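Local coordinates for Afp3 (Serratia entomophila, PDB 6RBN), which probably serves as a sheath subunit of the contractile anti-feeding prophage injection system, part of the helical sheath that surrounds the inner tube, at residues D[380-383]-D[384-388]; D[415-418]-D[419-422]; D[348-351]-D[352-356]. All blocks are in the same frame, centred on the assembly; numbering follows the deposited sequence.

Interaction 1. Residues D[380-383]-D[384-388]; sequences VQTA and IDNYL
Thr-382 and Asn-386, one helical turn apart, lie side by side and point the same way. Asn-386 CB rests 3.4 Å from Thr-382 O, the carbonyl that also accepts the Asn-386 backbone N at 2.8 Å. With CG swung beside its own backbone N (chi1 -71°), the amide folds toward the N-terminal side. CG lies beside the same carbonyl oxygen, and at the tip of Asn-386 ND2 packs 3.5 Å from Thr-382 CG2. The hydroxyl of Thr-382 points elsewhere: OG1 is hydrogen-bonded to Lys-378 O, one turn earlier. On another face of the helix, Ile-384 repeats the pattern in apolar form. Its CG1 sits 3.3 Å from Val-380 O and its CD1 reaches Val-380 CG1 at 4.2 Å, making a small greasy ridge that packs on strand 425-432 and helix 347-364. Ile-384 also touches Leu-346 of an Afp2 chain, while Asn-386 packs on Asp-93 and Thr-382 on Met-95 of the Afp1 chain. Backbone bonds from Ile-384, Asp-385 and Asn-386 N to Val-380, Gln-381 and Thr-382 O set the spacing of these i to i+4 side-chain rows, a pattern typical of an alpha-helix, here helix 374-392 in the C-terminal region of the tail sheath family.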
loop_
_atom_site.group_PDB
_atom_site.type_symbol
_atom_site.label_atom_id
_atom_site.label_comp_id
_atom_site.label_asym_id
_atom_site.label_seq_id
_atom_site.Cartn_x
_atom_site.Cartn_y
_atom_site.Cartn_z
ATOM N N VAL D 380 -38.966 -22.977 -4.151
ATOM C CA VAL D 380 -39.417 -24.157 -4.874
ATOM C C VAL D 380 -39.057 -24.050 -6.353
ATOM O O VAL D 380 -38.685 -25.044 -6.986
ATOM C CB VAL D 380 -40.928 -24.340 -4.638
ATOM C CG1 VAL D 380 -41.480 -25.431 -5.478
ATOM C CG2 VAL D 380 -41.184 -24.680 -3.189
ATOM N N GLN D 381 -39.118 -22.838 -6.909
ATOM C CA GLN D 381 -38.769 -22.625 -8.311
ATOM C C GLN D 381 -37.288 -22.871 -8.565
ATOM O O GLN D 381 -36.915 -23.418 -9.608
ATOM C CB GLN D 381 -39.148 -21.205 -8.728
ATOM C CG GLN D 381 -38.890 -20.895 -10.184
ATOM C CD GLN D 381 -39.283 -19.493 -10.560
ATOM O OE1 GLN D 381 -39.722 -18.717 -9.718
ATOM N NE2 GLN D 381 -39.122 -19.155 -11.829
ATOM N N THR D 382 -36.431 -22.506 -7.614
ATOM C CA THR D 382 -34.996 -22.693 -7.786
ATOM C C THR D 382 -34.609 -24.160 -7.633
ATOM O O THR D 382 -33.706 -24.647 -8.323
ATOM C CB THR D 382 -34.249 -21.818 -6.784
ATOM O OG1 THR D 382 -34.673 -20.460 -6.941
ATOM C CG2 THR D 382 -32.753 -21.867 -7.001
ATOM N N ALA D 383 -35.304 -24.885 -6.753
ATOM C CA ALA D 383 -35.018 -26.303 -6.565
ATOM C C ALA D 383 -35.402 -27.127 -7.785
ATOM O O ALA D 383 -34.799 -28.175 -8.036
ATOM C CB ALA D 383 -35.744 -26.824 -5.328
ATOM N N ILE D 384 -36.392 -26.676 -8.552
ATOM C CA ILE D 384 -36.725 -27.345 -9.802
ATOM C C ILE D 384 -35.792 -26.884 -10.911
ATOM O O ILE D 384 -35.368 -27.682 -11.752
ATOM C CB ILE D 384 -38.205 -27.098 -10.150
ATOM C CG1 ILE D 384 -39.103 -27.632 -9.041
ATOM C CG2 ILE D 384 -38.591 -27.794 -11.432
ATOM C CD1 ILE D 384 -40.542 -27.232 -9.193
ATOM N N ASP D 385 -35.426 -25.600 -10.904
ATOM C CA ASP D 385 -34.541 -25.056 -11.928
ATOM C C ASP D 385 -33.124 -25.598 -11.804
ATOM O O ASP D 385 -32.429 -25.740 -12.815
ATOM C CB ASP D 385 -34.530 -23.532 -11.842
ATOM C CG ASP D 385 -33.769 -22.886 -12.976
ATOM O OD1 ASP D 385 -34.316 -22.816 -14.094
ATOM O OD2 ASP D 385 -32.621 -22.450 -12.752
ATOM N N ASN D 386 -32.678 -25.904 -10.586
ATOM C CA ASN D 386 -31.371 -26.532 -10.426
ATOM C C ASN D 386 -31.390 -27.979 -10.884
ATOM O O ASN D 386 -30.367 -28.492 -11.350
ATOM C CB ASN D 386 -30.910 -26.459 -8.973
ATOM C CG ASN D 386 -30.530 -25.064 -8.550
ATOM O OD1 ASN D 386 -29.950 -24.305 -9.324
ATOM N ND2 ASN D 386 -30.828 -24.724 -7.308
ATOM N N TYR D 387 -32.529 -28.654 -10.751
ATOM C CA TYR D 387 -32.622 -30.035 -11.206
ATOM C C TYR D 387 -32.683 -30.108 -12.723
ATOM O O TYR D 387 -32.021 -30.949 -13.341
ATOM C CB TYR D 387 -33.843 -30.717 -10.588
ATOM C CG TYR D 387 -33.999 -32.146 -11.033
ATOM C CD1 TYR D 387 -33.181 -33.140 -10.524
ATOM C CD2 TYR D 387 -34.955 -32.502 -11.973
ATOM C CE1 TYR D 387 -33.311 -34.447 -10.934
ATOM C CE2 TYR D 387 -35.089 -33.803 -12.390
ATOM C CZ TYR D 387 -34.266 -34.770 -11.867
ATOM O OH TYR D 387 -34.398 -36.072 -12.278
ATOM N N LEU D 388 -33.482 -29.240 -13.342
ATOM C CA LEU D 388 -33.639 -29.278 -14.788
ATOM C C LEU D 388 -32.416 -28.755 -15.518
ATOM O O LEU D 388 -32.236 -29.069 -16.697
ATOM C CB LEU D 388 -34.864 -28.474 -15.209
ATOM C CG LEU D 388 -36.213 -28.992 -14.732
ATOM C CD1 LEU D 388 -37.300 -28.045 -15.169
ATOM C CD2 LEU D 388 -36.462 -30.379 -15.259
#

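Interaction 2. Residues D[415-418]-D[419-422]; sequences TMTQ and DEIN
Thr-417 occupies the N-cap of helix 418-422, and its carbonyl starts the helical bonding: O accepts Glu-420 N at 2.9 Å and, more weakly, Ile-421 N. The Glu-420 N-H approaches from well above the carbonyl plane, 58° out of it, as the chain turns tightly from the extended backbone of Met-416 and Thr-417 into the helix. A further weak bond joins Asn-422 N to Gln-418 O. The side chain of Glu-420 reaches back to the N-cap: CG lies beside its own backbone N (chi1 -70°), and the extended chain beyond it places the carboxylate where OE1 accepts Thr-417 N at 3.3 Å. This bond meets the carboxylate from above its plane. It is the side-chain half of a capping box. On the way, Glu-420 CG passes 3.4 Å from Thr-417 OG1, and OE1 also comes to rest near Met-416 CA. The negative group at the amino end of the helix would be expected to interact favourably with the helix dipole. The apolar companion of this capping interaction is a hydrophobic staple: the side chains of Met-416, just before the N-cap, and Ile-421 cross at about a right angle, with Met-416 SD 3.7 Å from Ile-421 CD1. The same CD1 of Ile-421 also sits 3.2 Å from Thr-417 O. This short surface helix lies between strands 406-409 and 425-432 in the chain. Met-416 and Ile-421 both pack on Trp-377 of helix 374-392, while Met-416 and Glu-420 also lean on Ile-427 of strand 425-432.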
loop_
_atom_site.group_PDB
_atom_site.type_symbol
_atom_site.label_atom_id
_atom_site.label_comp_id
_atom_site.label_asym_id
_atom_site.label_seq_id
_atom_site.Cartn_x
_atom_site.Cartn_y
_atom_site.Cartn_z
ATOM N N THR D 415 -50.149 -18.648 -12.880
ATOM C CA THR D 415 -50.383 -20.042 -12.459
ATOM C C THR D 415 -51.278 -20.196 -11.232
ATOM O O THR D 415 -51.633 -21.330 -10.909
ATOM C CB THR D 415 -49.097 -20.841 -12.166
ATOM O OG1 THR D 415 -48.454 -20.319 -11.001
ATOM C CG2 THR D 415 -48.131 -20.769 -13.324
ATOM N N MET D 416 -51.671 -19.123 -10.551
ATOM C CA MET D 416 -52.538 -19.243 -9.387
ATOM C C MET D 416 -53.544 -18.106 -9.353
ATOM O O MET D 416 -53.491 -17.172 -10.156
ATOM C CB MET D 416 -51.764 -19.263 -8.065
ATOM C CG MET D 416 -51.152 -20.596 -7.710
ATOM S SD MET D 416 -50.548 -20.656 -6.018
ATOM C CE MET D 416 -48.914 -19.973 -6.173
ATOM N N THR D 417 -54.498 -18.234 -8.439
ATOM C CA THR D 417 -55.399 -17.168 -8.039
ATOM C C THR D 417 -55.363 -17.076 -6.522
ATOM O O THR D 417 -54.946 -18.015 -5.845
ATOM C CB THR D 417 -56.840 -17.410 -8.511
ATOM O OG1 THR D 417 -57.328 -18.637 -7.958
ATOM C CG2 THR D 417 -56.926 -17.461 -10.028
ATOM N N GLN D 418 -55.823 -15.937 -5.995
ATOM C CA GLN D 418 -55.771 -15.695 -4.554
ATOM C C GLN D 418 -56.676 -16.649 -3.780
ATOM O O GLN D 418 -56.375 -16.991 -2.630
ATOM C CB GLN D 418 -56.135 -14.235 -4.269
ATOM C CG GLN D 418 -56.046 -13.814 -2.812
ATOM C CD GLN D 418 -54.664 -14.007 -2.231
ATOM O OE1 GLN D 418 -54.425 -14.943 -1.471
ATOM N NE2 GLN D 418 -53.749 -13.116 -2.577
ATOM N N ASP D 419 -57.749 -17.138 -4.406
ATOM C CA ASP D 419 -58.601 -18.135 -3.773
ATOM C C ASP D 419 -57.902 -19.484 -3.630
ATOM O O ASP D 419 -58.290 -20.283 -2.772
ATOM C CB ASP D 419 -59.897 -18.288 -4.574
ATOM C CG ASP D 419 -60.933 -19.134 -3.859
ATOM O OD1 ASP D 419 -61.552 -18.636 -2.896
ATOM O OD2 ASP D 419 -61.124 -20.303 -4.257
ATOM N N GLU D 420 -56.866 -19.742 -4.425
ATOM C CA GLU D 420 -56.133 -20.999 -4.355
ATOM C C GLU D 420 -55.022 -20.985 -3.318
ATOM O O GLU D 420 -54.697 -22.040 -2.764
ATOM C CB GLU D 420 -55.555 -21.335 -5.728
ATOM C CG GLU D 420 -56.614 -21.717 -6.740
ATOM C CD GLU D 420 -56.058 -21.855 -8.137
ATOM O OE1 GLU D 420 -54.896 -21.462 -8.349
ATOM O OE2 GLU D 420 -56.780 -22.353 -9.024
ATOM N N ILE D 421 -54.419 -19.823 -3.047
ATOM C CA ILE D 421 -53.487 -19.718 -1.927
ATOM C C ILE D 421 -54.223 -19.910 -0.607
ATOM O O ILE D 421 -53.728 -20.587 0.304
ATOM C CB ILE D 421 -52.725 -18.377 -1.979
ATOM C CG1 ILE D 421 -51.683 -18.379 -3.096
ATOM C CG2 ILE D 421 -52.040 -18.048 -0.665
ATOM C CD1 ILE D 421 -52.090 -17.699 -4.346
ATOM N N ASN D 422 -55.441 -19.368 -0.507
ATOM C CA ASN D 422 -56.187 -19.390 0.746
ATOM C C ASN D 422 -56.628 -20.795 1.134
ATOM O O ASN D 422 -56.812 -21.075 2.322
ATOM C CB ASN D 422 -57.399 -18.469 0.646
ATOM C CG ASN D 422 -57.014 -17.013 0.561
ATOM O OD1 ASN D 422 -56.102 -16.561 1.249
ATOM N ND2 ASN D 422 -57.708 -16.266 -0.285
#

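Interaction 3. Residues D[348-351]-D[352-356]; sequences PVRR and LFDAA
Arg-350 and Asp-354 form an i to i+4 salt bridge along helix 347-364, with Arg-350 NH2 3.0 Å from Asp-354 OD1. The arginine leaves the backbone with CG anti to N (chi1 173°), then bends at chi2 and chi3, which brings the guanidinium over the next turn. Its plane comes within 10° of the carboxylate plane, although the approach is oblique. Arg-350 NE lies 3.4 Å from both Asp-354 OD1 and Asp-354 OD2, but the bridge itself is the NH2 to OD1 pair. This is the close-packed part of the contact, and Asp-354 N adds a backbone bond to Arg-350 O at 3.1 Å. Between Val-349 and Phe-353 the side-chain contact is looser, no nearer than 4.4 Å from CG1 to CE2, and their backbone bond is weak; Gln-350 of an Afp2 chain packs on both. Phe-353 turns the edge of its ring to Val-349 O, with CD2 3.2 Å away. No solvent side faces these residues, all of which are buried in the assembly. Arg-350 has a second acid in Glu-14 of an Afp2 chain and a cation-pi partner in Trp-344, against which Phe-353 also packs edge-to-face. Arg-351 heads elsewhere, to a salt bridge with Asp-282 that joins helix 347-364 to helix 271-284. The helix also packs on strand 425-432, whose Met-432 touches both Phe-353 and Ala-356.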
loop_
_atom_site.group_PDB
_atom_site.type_symbol
_atom_site.label_atom_id
_atom_site.label_comp_id
_atom_site.label_asym_id
_atom_site.label_seq_id
_atom_site.Cartn_x
_atom_site.Cartn_y
_atom_site.Cartn_z
ATOM N N PRO D 348 -38.098 -44.110 -24.142
ATOM C CA PRO D 348 -37.201 -43.195 -23.408
ATOM C C PRO D 348 -37.752 -41.794 -23.207
ATOM O O PRO D 348 -37.300 -41.090 -22.300
ATOM C CB PRO D 348 -35.941 -43.172 -24.276
ATOM C CG PRO D 348 -36.408 -43.447 -25.604
ATOM C CD PRO D 348 -37.481 -44.454 -25.442
ATOM N N VAL D 349 -38.710 -41.365 -24.026
ATOM C CA VAL D 349 -39.364 -40.085 -23.781
ATOM C C VAL D 349 -40.326 -40.205 -22.608
ATOM O O VAL D 349 -40.437 -39.296 -21.778
ATOM C CB VAL D 349 -40.068 -39.605 -25.062
ATOM C CG1 VAL D 349 -40.780 -38.284 -24.838
ATOM C CG2 VAL D 349 -39.069 -39.489 -26.191
ATOM N N ARG D 350 -41.007 -41.346 -22.494
ATOM C CA ARG D 350 -41.972 -41.541 -21.422
ATOM C C ARG D 350 -41.291 -41.724 -20.071
ATOM O O ARG D 350 -41.714 -41.130 -19.075
ATOM C CB ARG D 350 -42.857 -42.742 -21.742
ATOM C CG ARG D 350 -43.806 -43.170 -20.643
ATOM C CD ARG D 350 -44.966 -42.212 -20.444
ATOM N NE ARG D 350 -44.696 -41.209 -19.423
ATOM C CZ ARG D 350 -45.513 -40.207 -19.126
ATOM N NH1 ARG D 350 -46.665 -40.075 -19.767
ATOM N NH2 ARG D 350 -45.185 -39.339 -18.182
ATOM N N ARG D 351 -40.235 -42.534 -20.015
ATOM C CA ARG D 351 -39.555 -42.777 -18.750
ATOM C C ARG D 351 -38.626 -41.644 -18.338
ATOM O O ARG D 351 -38.171 -41.634 -17.193
ATOM C CB ARG D 351 -38.768 -44.087 -18.803
ATOM C CG ARG D 351 -39.648 -45.318 -18.853
ATOM C CD ARG D 351 -38.835 -46.597 -18.868
ATOM N NE ARG D 351 -38.120 -46.813 -17.616
ATOM C CZ ARG D 351 -36.797 -46.791 -17.502
ATOM N NH1 ARG D 351 -36.043 -46.570 -18.566
ATOM N NH2 ARG D 351 -36.229 -46.999 -16.322
ATOM N N LEU D 352 -38.319 -40.707 -19.235
ATOM C CA LEU D 352 -37.630 -39.493 -18.820
ATOM C C LEU D 352 -38.554 -38.607 -17.999
ATOM O O LEU D 352 -38.165 -38.095 -16.943
ATOM C CB LEU D 352 -37.110 -38.730 -20.034
ATOM C CG LEU D 352 -36.411 -37.405 -19.747
ATOM C CD1 LEU D 352 -35.152 -37.620 -18.939
ATOM C CD2 LEU D 352 -36.107 -36.685 -21.040
ATOM N N PHE D 353 -39.785 -38.414 -18.474
ATOM C CA PHE D 353 -40.772 -37.644 -17.732
ATOM C C PHE D 353 -41.213 -38.334 -16.452
ATOM O O PHE D 353 -41.506 -37.651 -15.471
ATOM C CB PHE D 353 -41.980 -37.351 -18.619
ATOM C CG PHE D 353 -41.776 -36.197 -19.552
ATOM C CD1 PHE D 353 -42.124 -34.916 -19.165
ATOM C CD2 PHE D 353 -41.197 -36.378 -20.791
ATOM C CE1 PHE D 353 -41.930 -33.848 -20.013
ATOM C CE2 PHE D 353 -40.995 -35.311 -21.642
ATOM C CZ PHE D 353 -41.362 -34.046 -21.249
ATOM N N ASP D 354 -41.259 -39.665 -16.424
ATOM C CA ASP D 354 -41.602 -40.343 -15.179
ATOM C C ASP D 354 -40.481 -40.240 -14.155
ATOM O O ASP D 354 -40.751 -40.174 -12.951
ATOM C CB ASP D 354 -41.935 -41.810 -15.434
ATOM C CG ASP D 354 -43.245 -41.993 -16.165
ATOM O OD1 ASP D 354 -44.120 -41.108 -16.050
ATOM O OD2 ASP D 354 -43.411 -43.028 -16.838
ATOM N N ALA D 355 -39.227 -40.213 -14.606
ATOM C CA ALA D 355 -38.108 -40.114 -13.679
ATOM C C ALA D 355 -37.867 -38.685 -13.223
ATOM O O ALA D 355 -37.393 -38.472 -12.103
ATOM C CB ALA D 355 -36.837 -40.668 -14.318
ATOM N N ALA D 356 -38.171 -37.702 -14.068
ATOM C CA ALA D 356 -37.999 -36.314 -13.661
ATOM C C ALA D 356 -39.090 -35.890 -12.690
ATOM O O ALA D 356 -38.826 -35.143 -11.747
ATOM C CB ALA D 356 -37.984 -35.403 -14.883
#

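Overall arrangement
Interactions 1 and 3 lie on successive helices, 374-392 and 347-364, and meet where Tyr-387 OH packs 3.8 Å from Ala-355 O; their centres are about 17 Å apart. Interaction 2 sits on the surface, its centre about 21 Å from that of interaction 1 and about 29 Å from that of interaction 3. Chemistry follows location: a buried ion pair is shared with a neighbouring subunit in interaction 3, a partly buried helix has an apolar row and a polar row, both reaching neighbouring chains, in interaction 1, and an N-cap with the Glu-420 half of a capping box starts a short helix in interaction 2. Strand 425-432 touches all three, and all lie in the sheath C-terminal family region.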